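Local coordinates for response regulator receiver protein (Sinorhizobium medicae, PDB 2RDM), which probably acts as a receiver module of two-component signalling, probably switched by transfer of a phosphoryl group to an aspartate, at residues 35-38 against 39-42; 96-99 against 100-103; 112-115 against 116-120. The protein carries 1 engineered substitution. All blocks are in the same frame, centred on the assembly; numbering follows the deposited sequence.

Contact 1: 35-38 against 39-42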
loop_
_atom_site.group_PDB
_atom_site.type_symbol
_atom_site.label_atom_id
_atom_site.label_comp_id
_atom_site.label_asym_id
_atom_site.label_seq_id
_atom_site.Cartn_x
_atom_site.Cartn_y
_atom_site.Cartn_z
ATOM N N VAL A 35 4.693 27.410 -15.710
ATOM C CA VAL A 35 3.811 27.914 -16.777
ATOM C C VAL A 35 2.480 28.362 -16.193
ATOM O O VAL A 35 2.102 27.932 -15.108
ATOM C CB VAL A 35 3.615 26.893 -17.934
ATOM C CG1 VAL A 35 4.952 26.575 -18.622
ATOM C CG2 VAL A 35 2.968 25.606 -17.439
ATOM N N SER A 36 1.772 29.230 -16.909
ATOM C CA SER A 36 0.567 29.840 -16.354
ATOM C C SER A 36 -0.747 29.331 -16.952
ATOM O O SER A 36 -1.808 29.868 -16.644
ATOM C CB SER A 36 0.658 31.370 -16.460
ATOM O OG SER A 36 0.819 31.775 -17.807
ATOM N N SER A 37 -0.694 28.299 -17.793
ATOM C CA SER A 37 -1.917 27.690 -18.321
ATOM C C SER A 37 -1.759 26.206 -18.621
ATOM O O SER A 37 -0.636 25.714 -18.800
ATOM C CB SER A 37 -2.377 28.410 -19.597
ATOM O OG SER A 37 -1.575 28.015 -20.699
ATOM N N GLY A 38 -2.889 25.509 -18.708
ATOM C CA GLY A 38 -2.922 24.115 -19.147
ATOM C C GLY A 38 -2.419 23.921 -20.564
ATOM O O GLY A 38 -1.690 22.960 -20.845
ATOM N N ALA A 39 -2.797 24.843 -21.455
ATOM C CA ALA A 39 -2.352 24.816 -22.852
ATOM C C ALA A 39 -0.842 24.887 -22.948
ATOM O O ALA A 39 -0.237 24.143 -23.726
ATOM C CB ALA A 39 -2.992 25.959 -23.668
ATOM N N LYS A 40 -0.243 25.770 -22.143
ATOM C CA LYS A 40 1.212 25.937 -22.120
ATOM C C LYS A 40 1.894 24.708 -21.520
ATOM O O LYS A 40 2.942 24.268 -22.005
ATOM C CB LYS A 40 1.600 27.216 -21.367
ATOM C CG LYS A 40 1.342 28.518 -22.154
ATOM C CD LYS A 40 1.267 29.738 -21.231
ATOM C CE LYS A 40 1.160 31.042 -22.015
ATOM N NZ LYS A 40 1.116 32.238 -21.117
ATOM N N ALA A 41 1.292 24.147 -20.473
ATOM C CA ALA A 41 1.808 22.895 -19.881
ATOM C C ALA A 41 1.835 21.737 -20.894
ATOM O O ALA A 41 2.835 21.012 -21.008
ATOM C CB ALA A 41 0.997 22.517 -18.646
ATOM N N ILE A 42 0.752 21.579 -21.646
ATOM C CA ILE A 42 0.644 20.506 -22.662
ATOM C C ILE A 42 1.674 20.701 -23.790
ATOM O O ILE A 42 2.346 19.750 -24.198
ATOM C CB ILE A 42 -0.813 20.394 -23.185
ATOM C CG1 ILE A 42 -1.699 19.805 -22.082
ATOM C CG2 ILE A 42 -0.913 19.543 -24.466
ATOM C CD1 ILE A 42 -3.177 19.964 -22.298
#

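Contact 2: 96-99 against 100-103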
loop_
_atom_site.group_PDB
_atom_site.type_symbol
_atom_site.label_atom_id
_atom_site.label_comp_id
_atom_site.label_asym_id
_atom_site.label_seq_id
_atom_site.Cartn_x
_atom_site.Cartn_y
_atom_site.Cartn_z
ATOM N N ASN A 96 -12.038 12.076 -12.204
ATOM C CA ASN A 96 -11.216 12.695 -13.251
ATOM C C ASN A 96 -9.703 12.522 -13.107
ATOM O O ASN A 96 -8.974 12.668 -14.088
ATOM C CB ASN A 96 -11.528 14.183 -13.373
ATOM C CG ASN A 96 -12.952 14.451 -13.792
ATOM O OD1 ASN A 96 -13.320 14.237 -14.942
ATOM N ND2 ASN A 96 -13.760 14.927 -12.859
ATOM N N GLY A 97 -9.238 12.250 -11.890
ATOM C CA GLY A 97 -7.799 12.081 -11.632
ATOM C C GLY A 97 -7.287 10.813 -12.274
ATOM O O GLY A 97 -8.049 9.882 -12.500
ATOM N N VAL A 98 -5.990 10.783 -12.589
ATOM C CA VAL A 98 -5.367 9.598 -13.158
ATOM C C VAL A 98 -4.916 8.651 -12.036
ATOM O O VAL A 98 -4.729 9.075 -10.898
ATOM C CB VAL A 98 -4.153 9.961 -14.085
ATOM C CG1 VAL A 98 -4.625 10.683 -15.340
ATOM C CG2 VAL A 98 -3.104 10.793 -13.352
ATOM N N PRO A 99 -4.734 7.359 -12.338
ATOM C CA PRO A 99 -4.341 6.485 -11.235
ATOM C C PRO A 99 -3.021 6.898 -10.592
ATOM O O PRO A 99 -2.138 7.403 -11.284
ATOM C CB PRO A 99 -4.177 5.141 -11.923
ATOM C CG PRO A 99 -5.062 5.225 -13.117
ATOM C CD PRO A 99 -4.884 6.604 -13.596
ATOM N N ASP A 100 -2.916 6.678 -9.280
ATOM C CA ASP A 100 -1.718 6.951 -8.472
ATOM C C ASP A 100 -1.284 8.413 -8.387
ATOM O O ASP A 100 -0.133 8.705 -8.062
ATOM C CB ASP A 100 -0.526 6.070 -8.907
ATOM C CG ASP A 100 -0.850 4.605 -8.866
ATOM O OD1 ASP A 100 -1.309 4.131 -7.807
ATOM O OD2 ASP A 100 -0.653 3.930 -9.893
ATOM N N SER A 101 -2.205 9.327 -8.677
ATOM C CA SER A 101 -1.940 10.738 -8.520
ATOM C C SER A 101 -2.294 11.139 -7.093
ATOM O O SER A 101 -2.916 10.354 -6.363
ATOM C CB SER A 101 -2.761 11.526 -9.527
ATOM O OG SER A 101 -4.159 11.289 -9.301
ATOM N N ILE A 102 -1.861 12.333 -6.686
ATOM C CA ILE A 102 -2.247 12.916 -5.397
ATOM C C ILE A 102 -2.949 14.241 -5.686
ATOM O O ILE A 102 -2.488 14.998 -6.527
ATOM C CB ILE A 102 -1.008 13.137 -4.511
ATOM C CG1 ILE A 102 -0.395 11.779 -4.115
ATOM C CG2 ILE A 102 -1.322 13.958 -3.267
ATOM C CD1 ILE A 102 0.882 11.894 -3.288
ATOM N N ILE A 103 -4.069 14.512 -5.025
ATOM C CA ILE A 103 -4.624 15.868 -5.083
ATOM C C ILE A 103 -4.434 16.584 -3.738
ATOM O O ILE A 103 -4.705 16.005 -2.677
ATOM C CB ILE A 103 -6.114 15.916 -5.578
ATOM C CG1 ILE A 103 -6.587 17.377 -5.705
ATOM C CG2 ILE A 103 -7.031 15.080 -4.699
ATOM C CD1 ILE A 103 -7.769 17.582 -6.625
#

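Contact 3: 112-115 against 116-120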
loop_
_atom_site.group_PDB
_atom_site.type_symbol
_atom_site.label_atom_id
_atom_site.label_comp_id
_atom_site.label_asym_id
_atom_site.label_seq_id
_atom_site.Cartn_x
_atom_site.Cartn_y
_atom_site.Cartn_z
ATOM N N GLN A 112 3.768 19.351 2.766
ATOM C CA GLN A 112 2.847 18.459 2.088
ATOM C C GLN A 112 3.133 18.387 0.590
ATOM O O GLN A 112 3.059 17.313 -0.002
ATOM C CB GLN A 112 1.427 18.949 2.292
ATOM C CG GLN A 112 0.781 18.478 3.572
ATOM C CD GLN A 112 -0.515 19.216 3.812
ATOM O OE1 GLN A 112 -0.515 20.302 4.389
ATOM N NE2 GLN A 112 -1.613 18.648 3.355
ATOM N N LEU A 113 3.444 19.533 -0.019
ATOM C CA LEU A 113 3.683 19.573 -1.452
ATOM C C LEU A 113 4.943 18.762 -1.775
ATOM O O LEU A 113 4.943 17.930 -2.692
ATOM C CB LEU A 113 3.833 21.010 -1.949
ATOM C CG LEU A 113 4.303 21.212 -3.402
ATOM C CD1 LEU A 113 3.415 20.479 -4.415
ATOM C CD2 LEU A 113 4.357 22.701 -3.723
ATOM N N ILE A 114 5.986 19.006 -0.996
ATOM C CA ILE A 114 7.302 18.376 -1.206
ATOM C C ILE A 114 7.258 16.855 -0.975
ATOM O O ILE A 114 7.846 16.075 -1.744
ATOM C CB ILE A 114 8.367 19.041 -0.288
ATOM C CG1 ILE A 114 8.646 20.501 -0.709
ATOM C CG2 ILE A 114 9.655 18.250 -0.288
ATOM C CD1 ILE A 114 8.799 20.724 -2.217
ATOM N N THR A 115 6.582 16.448 0.099
ATOM C CA THR A 115 6.355 15.042 0.411
ATOM C C THR A 115 5.596 14.341 -0.714
ATOM O O THR A 115 5.991 13.280 -1.138
ATOM C CB THR A 115 5.621 14.871 1.770
ATOM O OG1 THR A 115 6.443 15.424 2.810
ATOM C CG2 THR A 115 5.385 13.405 2.058
ATOM N N ALA A 116 4.531 14.964 -1.222
ATOM C CA ALA A 116 3.755 14.391 -2.312
ATOM C C ALA A 116 4.610 14.175 -3.552
ATOM O O ALA A 116 4.612 13.086 -4.124
ATOM C CB ALA A 116 2.564 15.299 -2.651
ATOM N N VAL A 117 5.362 15.198 -3.937
ATOM C CA VAL A 117 6.172 15.141 -5.160
ATOM C C VAL A 117 7.248 14.058 -5.010
ATOM O O VAL A 117 7.375 13.193 -5.882
ATOM C CB VAL A 117 6.782 16.537 -5.504
ATOM C CG1 VAL A 117 7.815 16.451 -6.607
ATOM C CG2 VAL A 117 5.673 17.495 -5.953
ATOM N N SER A 118 7.957 14.088 -3.884
ATOM C CA SER A 118 9.096 13.158 -3.629
ATOM C C SER A 118 8.654 11.705 -3.540
ATOM O O SER A 118 9.312 10.801 -4.085
ATOM C CB SER A 118 9.802 13.552 -2.322
ATOM O OG SER A 118 10.206 14.913 -2.333
ATOM N N GLN A 119 7.542 11.467 -2.839
ATOM C CA GLN A 119 6.968 10.134 -2.701
ATOM C C GLN A 119 6.590 9.531 -4.062
ATOM O O GLN A 119 6.845 8.365 -4.324
ATOM C CB GLN A 119 5.730 10.217 -1.796
ATOM C CG GLN A 119 5.013 8.941 -1.552
ATOM C CD GLN A 119 3.761 9.185 -0.734
ATOM O OE1 GLN A 119 3.791 9.931 0.253
ATOM N NE2 GLN A 119 2.658 8.579 -1.146
ATOM N N LEU A 120 5.981 10.332 -4.930
ATOM C CA LEU A 120 5.592 9.847 -6.251
ATOM C C LEU A 120 6.779 9.610 -7.178
ATOM O O LEU A 120 6.761 8.667 -7.955
ATOM C CB LEU A 120 4.595 10.792 -6.898
ATOM C CG LEU A 120 3.246 10.868 -6.172
ATOM C CD1 LEU A 120 2.363 11.912 -6.856
ATOM C CD2 LEU A 120 2.557 9.519 -6.093
#

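Contact 1: 35-38 against 39-42
S37 and G38 open the first turn of helix 38-46, their carbonyls taking the amides of A41 and I42 in successive i to i+4 bonds, S37 O to A41 N at 3.0 Å and G38 O to I42 N at 2.9 Å. This is a serine N-cap at the start of a helix in the CheY-like receiver fold, where strand 31-35 hands over to the helix that follows it. The cap itself is made by S37: its OG accepts from K40 N at 3.0 Å, with an N-H...O angle of 158°, and so covers an amide of the first turn that has no preceding helical carbonyl to use. OG stands between the backbone N and the carbonyl carbon (chi1 77°), a torsion that swings it forward over the helix end. Replacing S37 by an alanine removes this hydroxyl, and K40 N would probably be left without its capping acceptor.

Outward, K40 in one of its two conformers runs back as an extended chain past the cap, which brings its NZ toward S36 OG; the weak hydrogen bond there is doubtful, since it depends on that conformer. On the inner side, V35 turns its CG2 against A41, the methyl lying 3.9 Å from A41 CB. Both residues also rest on L9 and A11 of strand 7-11, while A41 reaches V69 of helix 66-76, so this side of the turn joins the hydrophobic core. The same V35 methyl, CG2, also comes to 3.8 Å from A41 N, the amide that S37 O receives.

Contact 2: 96-99 against 100-103
V98 and S101 are the touching ends of a tight turn that leads out of the short helix 93-96 and into strand 102-105. G97, the first residue to leave helical backbone angles, brings the chain round so that its carbonyl carbon C lies 4.3 Å from S101 OG. V98 follows and supplies the main acceptor. Its carbonyl oxygen, V98 O, receives S101 OG at 2.8 Å, the hydroxyl lying in the carbonyl plane with a C=O...O angle of 147°, and also receives a weak, long bond from S101 N at 3.4 Å. The hydroxyl bond is thus the shorter of the two that close the turn on this one oxygen. For this the S101 hydroxyl is turned back over its own backbone toward V98, instead of following the strand onward. Beside this polar link, V98 CG2 packs against S101 CB at 3.9 Å.

The four residues V98 to S101 form a type II beta turn, here the connection into the outermost strand, within the chain, of the parallel receiver sheet. P99 occupies its second position, where the ring restrains phi to -60°. D100, in the third position, takes up the positive phi of 63° that this turn type requires. Its carboxylate oxygen OD2 is hydrogen-bonded to a glycerol, probably from the crystallisation liquor.

Other parts of the chain hold the turn from outside: W93 NE1 is bonded to S101 OG, Y84 OH to V98 N, and R74 NH1 to P99 O. V98 and P99 also pack on S95 and G97, respectively, of a second subunit, and I103 N is hydrogen-bonded to E125 OE2 of a third.

Contact 3: 112-115 against 116-120
The two segments are consecutive turns of helix 110-122, joined by four regular i to i+4 bonds in which the carbonyls of Q112, L113, I114 and T115 receive the amides of A116, V117, S118 and Q119. Their lengths are even, A116 N to Q112 O measuring 3.0 Å. At the other end of the set, Q119 N to T115 O measures 2.9 Å.

Within the helix, I114 O takes two donors. S118 OG bends back along its own helix to give a 2.7 Å bond to I114 O, which the amide S118 N also reaches at 2.9 Å; amide and hydroxyl approach from opposite faces of the carbonyl plane. S118 OG is anti to its own carbonyl carbon (chi1 -55°), which directs this buried hydroxyl back to I114 O. T115 does likewise one turn earlier, its OG1 bonded to A111 O. In a neighbouring subunit, N122 ND2 bonds Q112 O and S118 meets T115.

The apolar contact is between L113 and V117, which lie side by side and point the same way, L113 CD1 touching V117 CG2 at 4.0 Å. V117 CG2 also rests 3.4 Å from L113 O.

Around the helix, L113 packs on F21 of helix 15-27 and L104 of strand 102-105, I114 on T24 and L25 of helix 15-27, and A116 and V117 on V83 of strand 82-86.

In the fold
The contacts come in series along one receiver domain: contact 1 at the passage from strand 31-35 into helix 38-46, contact 2 at the turn into strand 102-105, contact 3 on helix 110-122. Strands 31-35 and 102-105 are, within the chain, the outermost of the five-stranded parallel sheet, so contacts 1 and 2 belong to its two sides, their centres about 18 Å apart. Contact 3, about 21 Å from contact 1 between centres, lies across the chain's centre from it. Contacts 2 and 3 touch, I102 CD1 meeting A116 CB at 3.9 Å, which packs the last strand against the last helix. Both also meet a third subunit, different from the one that V98 and P99 touch, placing this side at an assembly interface.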